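Local coordinates for protein tyrosinase (Aspergillus oryzae, PDB 6JU7) that probably uses molecular oxygen at a copper centre to oxidise L-tyrosine and L-dopa to L-dopaquinone, a step in melanin biosynthesis, at residues 270-275 / 332-337; 66-71 / 366-371. The protein carries 1 engineered substitution. All coordinates share one frame; numbering follows the deposited sequence.

Contact 1. Residues 270-275 / 332-337; sequences WYQNLD and HNNVHN. With TYR (tyrosine), chain E.
Asn-334 lays its amide alongside the ring of Tyr-271, OD1 reaching CD2 at 3.2 Å with the two planes only 19° apart. The same amide joins the segments by two hydrogen bonds: OD1 accepts from the backbone N of Tyr-271 on a lone pair in its carbonyl plane, at 3.0 Å, while ND2 donates to OE1 of Gln-272 at 2.9 Å, again on a lone pair. Because ND2 also donates to the backbone O of Ala-330 one helical turn back, the amide's rotation is well determined. Its ND2 meets the edge of the Trp-270 ring, 3.4 Å from CE3, with the planes nearly perpendicular. Tyr-271 takes chi1 65°, CG lying between the backbone N and the carbonyl carbon, which swings the ring toward the helix. There OH accepts from ND2 of Asn-333 at 3.0 Å in an almost linear bond (176°) lying in the amide plane, and OE1 of Gln-272 sits over the centre of one ring face. Asn-334 and Asn-333 bond the loop, Asn-333 also touching the bound tyrosine through OD1, while Asn-337 bonds this ligand, its OD1 accepting from the ligand N and its ND2 donating to OXT, each at 2.9 Å. On the same helix, His-332 and His-336 belong with His-376 to a copper site; NE2 of His-336 is here hydrogen-bonded to His-376 NE2, and the phenol ring of the bound tyrosine lies over one face of His-336. The contact therefore sets the loop between helices 258-267 and 283-292 against helix 328-340; Trp-270 also packs on helix 283-292, while His-332 and Val-335 touch helix 371-389.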
loop_
_atom_site.group_PDB
_atom_site.type_symbol
_atom_site.label_atom_id
_atom_site.label_comp_id
_atom_site.label_asym_id
_atom_site.label_seq_id
_atom_site.Cartn_x
_atom_site.Cartn_y
_atom_site.Cartn_z
ATOM N N TRP B 270 3.158 1.628 23.518
ATOM C CA TRP B 270 4.194 2.489 24.098
ATOM C C TRP B 270 5.535 1.769 24.234
ATOM O O TRP B 270 5.575 0.599 24.640
ATOM C CB TRP B 270 3.765 3.004 25.489
ATOM C CG TRP B 270 2.438 3.725 25.403
ATOM C CD1 TRP B 270 1.233 3.222 25.814
ATOM C CD2 TRP B 270 2.155 5.025 24.881
ATOM N NE1 TRP B 270 0.225 4.123 25.598
ATOM C CE2 TRP B 270 0.765 5.247 25.018
ATOM C CE3 TRP B 270 2.930 6.044 24.320
ATOM C CZ2 TRP B 270 0.150 6.433 24.606
ATOM C CZ3 TRP B 270 2.312 7.219 23.910
ATOM C CH2 TRP B 270 0.938 7.411 24.050
ATOM N N TYR B 271 6.647 2.463 23.960
ATOM C CA TYR B 271 7.938 1.776 24.134
ATOM C C TYR B 271 8.372 1.804 25.598
ATOM O O TYR B 271 9.207 0.970 25.986
ATOM C CB TYR B 271 9.044 2.309 23.226
ATOM C CG TYR B 271 9.479 3.732 23.461
ATOM C CD1 TYR B 271 10.378 4.075 24.462
ATOM C CD2 TYR B 271 8.993 4.751 22.652
ATOM C CE1 TYR B 271 10.769 5.388 24.664
ATOM C CE2 TYR B 271 9.370 6.061 22.853
ATOM C CZ TYR B 271 10.254 6.383 23.857
ATOM O OH TYR B 271 10.653 7.686 24.048
ATOM N N GLN B 272 7.803 2.726 26.376
ATOM C CA GLN B 272 8.145 2.849 27.786
ATOM C C GLN B 272 7.581 1.719 28.634
ATOM O O GLN B 272 6.522 1.170 28.351
ATOM C CB GLN B 272 7.643 4.197 28.327
ATOM C CG GLN B 272 8.348 5.376 27.703
ATOM C CD GLN B 272 7.658 5.936 26.475
ATOM O OE1 GLN B 272 6.924 5.294 25.729
ATOM N NE2 GLN B 272 7.955 7.214 26.243
ATOM N N ASN B 273 8.329 1.421 29.693
ATOM C CA ASN B 273 7.867 0.595 30.802
ATOM C C ASN B 273 6.818 1.362 31.612
ATOM O O ASN B 273 7.116 2.413 32.197
ATOM C CB ASN B 273 9.050 0.220 31.706
ATOM C CG ASN B 273 8.686 -0.855 32.706
ATOM O OD1 ASN B 273 7.549 -1.311 32.716
ATOM N ND2 ASN B 273 9.646 -1.283 33.526
ATOM N N LEU B 274 5.596 0.852 31.615
ATOM C CA LEU B 274 4.489 1.479 32.329
ATOM C C LEU B 274 4.180 0.732 33.623
ATOM O O LEU B 274 3.060 0.800 34.135
ATOM C CB LEU B 274 3.227 1.534 31.456
ATOM C CG LEU B 274 3.397 2.231 30.099
ATOM C CD1 LEU B 274 2.037 2.525 29.471
ATOM C CD2 LEU B 274 4.210 3.502 30.244
ATOM N N ASP B 275 5.175 0.041 34.153
ATOM C CA ASP B 275 5.059 -0.593 35.461
ATOM C C ASP B 275 4.607 0.416 36.510
ATOM O O ASP B 275 5.110 1.540 36.593
ATOM C CB ASP B 275 6.390 -1.263 35.812
ATOM N N HIS B 332 5.846 12.154 20.934
ATOM C CA HIS B 332 6.274 12.313 19.540
ATOM C C HIS B 332 7.083 11.113 19.075
ATOM O O HIS B 332 6.958 10.659 17.935
ATOM C CB HIS B 332 7.004 13.648 19.374
ATOM C CG HIS B 332 8.242 13.670 18.553
ATOM N ND1 HIS B 332 9.457 13.212 19.049
ATOM C CD2 HIS B 332 8.515 14.141 17.316
ATOM C CE1 HIS B 332 10.388 13.370 18.132
ATOM N NE2 HIS B 332 9.851 13.929 17.062
ATOM N N ASN B 333 7.935 10.580 19.950
ATOM C CA ASN B 333 8.760 9.445 19.591
ATOM C C ASN B 333 7.897 8.227 19.256
ATOM O O ASN B 333 8.168 7.537 18.268
ATOM C CB ASN B 333 9.694 9.052 20.741
ATOM C CG ASN B 333 10.831 10.004 20.991
ATOM O OD1 ASN B 333 11.103 10.895 20.168
ATOM N ND2 ASN B 333 11.517 9.787 22.115
ATOM N N ASN B 334 6.919 7.972 20.135
ATOM C CA ASN B 334 5.994 6.863 19.906
ATOM C C ASN B 334 5.200 7.063 18.623
ATOM O O ASN B 334 5.077 6.103 17.859
ATOM C CB ASN B 334 5.043 6.683 21.097
ATOM C CG ASN B 334 5.722 5.983 22.262
ATOM O OD1 ASN B 334 5.863 4.768 22.203
ATOM N ND2 ASN B 334 6.138 6.724 23.274
ATOM N N VAL B 335 4.674 8.267 18.391
ATOM C CA VAL B 335 3.906 8.436 17.148
ATOM C C VAL B 335 4.786 8.190 15.935
ATOM O O VAL B 335 4.336 7.582 14.960
ATOM C CB VAL B 335 3.235 9.816 17.100
ATOM C CG1 VAL B 335 2.539 10.067 15.771
ATOM C CG2 VAL B 335 2.263 9.952 18.272
ATOM N N HIS B 336 6.050 8.617 15.955
ATOM C CA HIS B 336 6.964 8.333 14.853
ATOM C C HIS B 336 7.078 6.838 14.600
ATOM O O HIS B 336 7.004 6.402 13.454
ATOM C CB HIS B 336 8.362 8.887 15.173
ATOM C CG HIS B 336 8.623 10.261 14.633
ATOM N ND1 HIS B 336 9.018 10.477 13.333
ATOM C CD2 HIS B 336 8.547 11.491 15.192
ATOM C CE1 HIS B 336 9.177 11.781 13.110
ATOM N NE2 HIS B 336 8.890 12.427 14.240
ATOM N N ASN B 337 7.301 6.075 15.677
ATOM C CA ASN B 337 7.437 4.624 15.518
ATOM C C ASN B 337 6.159 4.025 14.965
ATOM O O ASN B 337 6.188 3.134 14.096
ATOM C CB ASN B 337 7.786 3.999 16.867
ATOM C CG ASN B 337 9.190 4.321 17.331
ATOM O OD1 ASN B 337 10.080 4.610 16.524
ATOM N ND2 ASN B 337 9.439 4.261 18.634
HETATM N N TYR E . 12.739 5.730 16.882
HETATM C CA TYR E . 12.729 6.759 17.916
HETATM C C TYR E . 12.566 6.113 19.295
HETATM O O TYR E . 12.844 6.801 20.291
HETATM C CB TYR E . 11.622 7.780 17.703
HETATM C CG TYR E . 11.849 8.833 16.644
HETATM C CD1 TYR E . 12.042 10.164 17.010
HETATM C CD2 TYR E . 11.844 8.534 15.291
HETATM C CE1 TYR E . 12.245 11.150 16.059
HETATM C CE2 TYR E . 12.041 9.505 14.330
HETATM C CZ TYR E . 12.237 10.819 14.715
HETATM O OH TYR E . 12.429 11.781 13.758
HETATM O OXT TYR E . 12.164 4.936 19.342
#

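Contact 2. Residues 66-71 / 366-371. With TYR (tyrosine), chain E.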
loop_
_atom_site.group_PDB
_atom_site.type_symbol
_atom_site.label_atom_id
_atom_site.label_comp_id
_atom_site.label_asym_id
_atom_site.label_seq_id
_atom_site.Cartn_x
_atom_site.Cartn_y
_atom_site.Cartn_z
ATOM N N ARG B 66 16.806 18.240 -0.063
ATOM C CA ARG B 66 17.721 19.021 0.769
ATOM C C ARG B 66 17.053 19.580 2.018
ATOM O O ARG B 66 17.722 19.721 3.061
ATOM C CB ARG B 66 18.321 20.148 -0.072
ATOM C CG ARG B 66 19.223 19.658 -1.194
ATOM C CD ARG B 66 20.516 19.043 -0.695
ATOM N NE ARG B 66 21.247 19.930 0.203
ATOM C CZ ARG B 66 21.965 20.977 -0.205
ATOM N NH1 ARG B 66 22.029 21.261 -1.504
ATOM N NH2 ARG B 66 22.590 21.740 0.685
ATOM N N LEU B 67 15.754 19.913 1.957
ATOM C CA LEU B 67 15.080 20.401 3.168
ATOM C C LEU B 67 14.920 19.269 4.176
ATOM O O LEU B 67 15.169 19.445 5.371
ATOM C CB LEU B 67 13.717 20.998 2.819
ATOM C CG LEU B 67 13.757 22.303 2.030
ATOM C CD1 LEU B 67 12.369 22.669 1.514
ATOM C CD2 LEU B 67 14.300 23.452 2.880
ATOM N N ALA B 68 14.508 18.101 3.712
ATOM C CA ALA B 68 14.454 16.922 4.573
ATOM C C ALA B 68 15.858 16.567 5.062
ATOM O O ALA B 68 16.028 16.122 6.192
ATOM C CB ALA B 68 13.831 15.733 3.845
ATOM N N GLY B 69 16.890 16.832 4.264
ATOM C CA GLY B 69 18.264 16.529 4.647
ATOM C C GLY B 69 18.781 17.380 5.790
ATOM O O GLY B 69 19.817 17.042 6.366
ATOM N N ILE B 70 18.133 18.493 6.114
ATOM C CA ILE B 70 18.541 19.291 7.264
ATOM C C ILE B 70 18.436 18.469 8.538
ATOM O O ILE B 70 19.283 18.565 9.421
ATOM C CB ILE B 70 17.675 20.567 7.375
ATOM C CG1 ILE B 70 17.923 21.525 6.202
ATOM C CG2 ILE B 70 17.869 21.288 8.693
ATOM C CD1 ILE B 70 16.915 22.649 6.109
ATOM N N HIS B 71 17.407 17.626 8.605
ATOM C CA HIS B 71 17.099 16.946 9.859
ATOM C C HIS B 71 18.163 15.899 10.199
ATOM O O HIS B 71 18.596 15.846 11.353
ATOM C CB HIS B 71 15.732 16.304 9.730
ATOM C CG HIS B 71 15.105 15.724 10.947
ATOM N ND1 HIS B 71 15.075 14.367 11.191
ATOM C CD2 HIS B 71 14.455 16.296 11.976
ATOM C CE1 HIS B 71 14.436 14.133 12.326
ATOM N NE2 HIS B 71 14.043 15.288 12.824
ATOM N N ALA B 366 13.492 10.074 8.829
ATOM C CA ALA B 366 12.055 10.333 8.967
ATOM C C ALA B 366 11.581 11.533 8.171
ATOM O O ALA B 366 10.438 11.527 7.693
ATOM C CB ALA B 366 11.723 10.526 10.444
ATOM N N ALA B 367 12.380 12.589 8.008
ATOM C CA ALA B 367 11.882 13.818 7.399
ATOM C C ALA B 367 11.632 13.616 5.911
ATOM O O ALA B 367 10.963 14.454 5.302
ATOM C CB ALA B 367 12.875 14.962 7.615
ATOM N N TYR B 368 12.086 12.509 5.308
ATOM C CA TYR B 368 11.780 12.280 3.887
ATOM C C TYR B 368 10.308 11.923 3.711
ATOM O O TYR B 368 9.774 12.163 2.620
ATOM C CB TYR B 368 12.692 11.204 3.260
ATOM C CG TYR B 368 14.108 11.756 3.237
ATOM C CD1 TYR B 368 14.482 12.645 2.236
ATOM C CD2 TYR B 368 15.026 11.452 4.241
ATOM C CE1 TYR B 368 15.749 13.197 2.188
ATOM C CE2 TYR B 368 16.289 12.022 4.201
ATOM C CZ TYR B 368 16.652 12.877 3.185
ATOM O OH TYR B 368 17.913 13.454 3.145
ATOM N N ASP B 369 9.634 11.365 4.721
ATOM C CA ASP B 369 8.224 11.000 4.526
ATOM C C ASP B 369 7.398 12.268 4.668
ATOM O O ASP B 369 7.502 12.939 5.707
ATOM C CB ASP B 369 7.813 9.951 5.571
ATOM C CG ASP B 369 6.432 9.392 5.305
ATOM O OD1 ASP B 369 5.578 10.241 4.938
ATOM O OD2 ASP B 369 6.199 8.181 5.517
ATOM N N PRO B 370 6.621 12.680 3.674
ATOM C CA PRO B 370 5.889 13.942 3.811
ATOM C C PRO B 370 5.012 14.052 5.049
ATOM O O PRO B 370 4.686 15.193 5.460
ATOM C CB PRO B 370 5.051 13.989 2.510
ATOM C CG PRO B 370 5.847 13.175 1.535
ATOM C CD PRO B 370 6.457 12.060 2.351
ATOM N N ILE B 371 4.595 12.943 5.672
ATOM C CA ILE B 371 3.787 13.081 6.897
ATOM C C ILE B 371 4.624 13.649 8.033
ATOM O O ILE B 371 4.042 14.204 8.984
ATOM C CB ILE B 371 3.130 11.751 7.336
ATOM C CG1 ILE B 371 1.984 11.967 8.333
ATOM C CG2 ILE B 371 4.184 10.789 7.866
ATOM C CD1 ILE B 371 1.124 10.781 8.654
HETATM N N TYR E . 12.739 5.730 16.882
HETATM C CA TYR E . 12.729 6.759 17.916
HETATM C C TYR E . 12.566 6.113 19.295
HETATM O O TYR E . 12.844 6.801 20.291
HETATM C CB TYR E . 11.622 7.780 17.703
HETATM C CG TYR E . 11.849 8.833 16.644
HETATM C CD1 TYR E . 12.042 10.164 17.010
HETATM C CD2 TYR E . 11.844 8.534 15.291
HETATM C CE1 TYR E . 12.245 11.150 16.059
HETATM C CE2 TYR E . 12.041 9.505 14.330
HETATM C CZ TYR E . 12.237 10.819 14.715
HETATM O OH TYR E . 12.429 11.781 13.758
HETATM O OXT TYR E . 12.164 4.936 19.342
HETATM O O HOH W 1 15.335 12.718 8.768
#
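Ala-68 and Ala-367 mark the closest backbone approach, their CA atoms 4.9 Å apart, where the segment carrying helix 64-68 meets a turn with helical torsions but without regular bonds. The small methyls permit this: CB of Ala-68 stands 4.0 Å from CB of Ala-367 and 3.5 Å from its backbone O. The Ala-68 methyl also lies over one face of the Tyr-368 ring, displaced toward its rim, in a CH-pi contact 3.8 Å from the centroid and 23° off the normal. OH of Tyr-368 comes within 3.4 Å of CA of Gly-69 and is hydrogen-bonded to the backbone O of Ala-73. CB of His-71 packs on CB of Ala-367, while a water bridges the two segments, 2.9 Å from ND1 of His-71 and accepting from the N of Ala-367 at 3.1 Å. At chi1 -171° CG of His-71 stands opposite its backbone N; the ring meets that of His-98 steeply inclined, and OH of the bound tyrosine approaches its edge near its plane. His-71, His-98 and His-107 are copper-binding residues, their donor atoms consistent with a vacant metal site; this buried arrangement belongs to the di-copper (type 3) centre characteristic of tyrosinases.

The centres of contacts 1 and 2 lie 22 Å apart within the central tyrosinase domain, and the chain runs 66-71, 270-275, 332-337, 366-371, so contact 1 is nested inside the loop that contact 2 closes. They nevertheless touch, CE1 of His-336 packing 3.9 Å from CB of Ala-366. Helix 371-389 is common ground: residues of 332-337 rest on it, and segment 366-371 leads into it. Contact 2 supplies His-71 to one copper site, contact 1 supplies His-332 and His-336 to the other. The bound tyrosine spans both, its amino and carboxylate groups held by Asn-337, its phenol OH lying between His-336 of contact 1 and His-71 and Ala-366 of contact 2, consistent with a substrate-like placement.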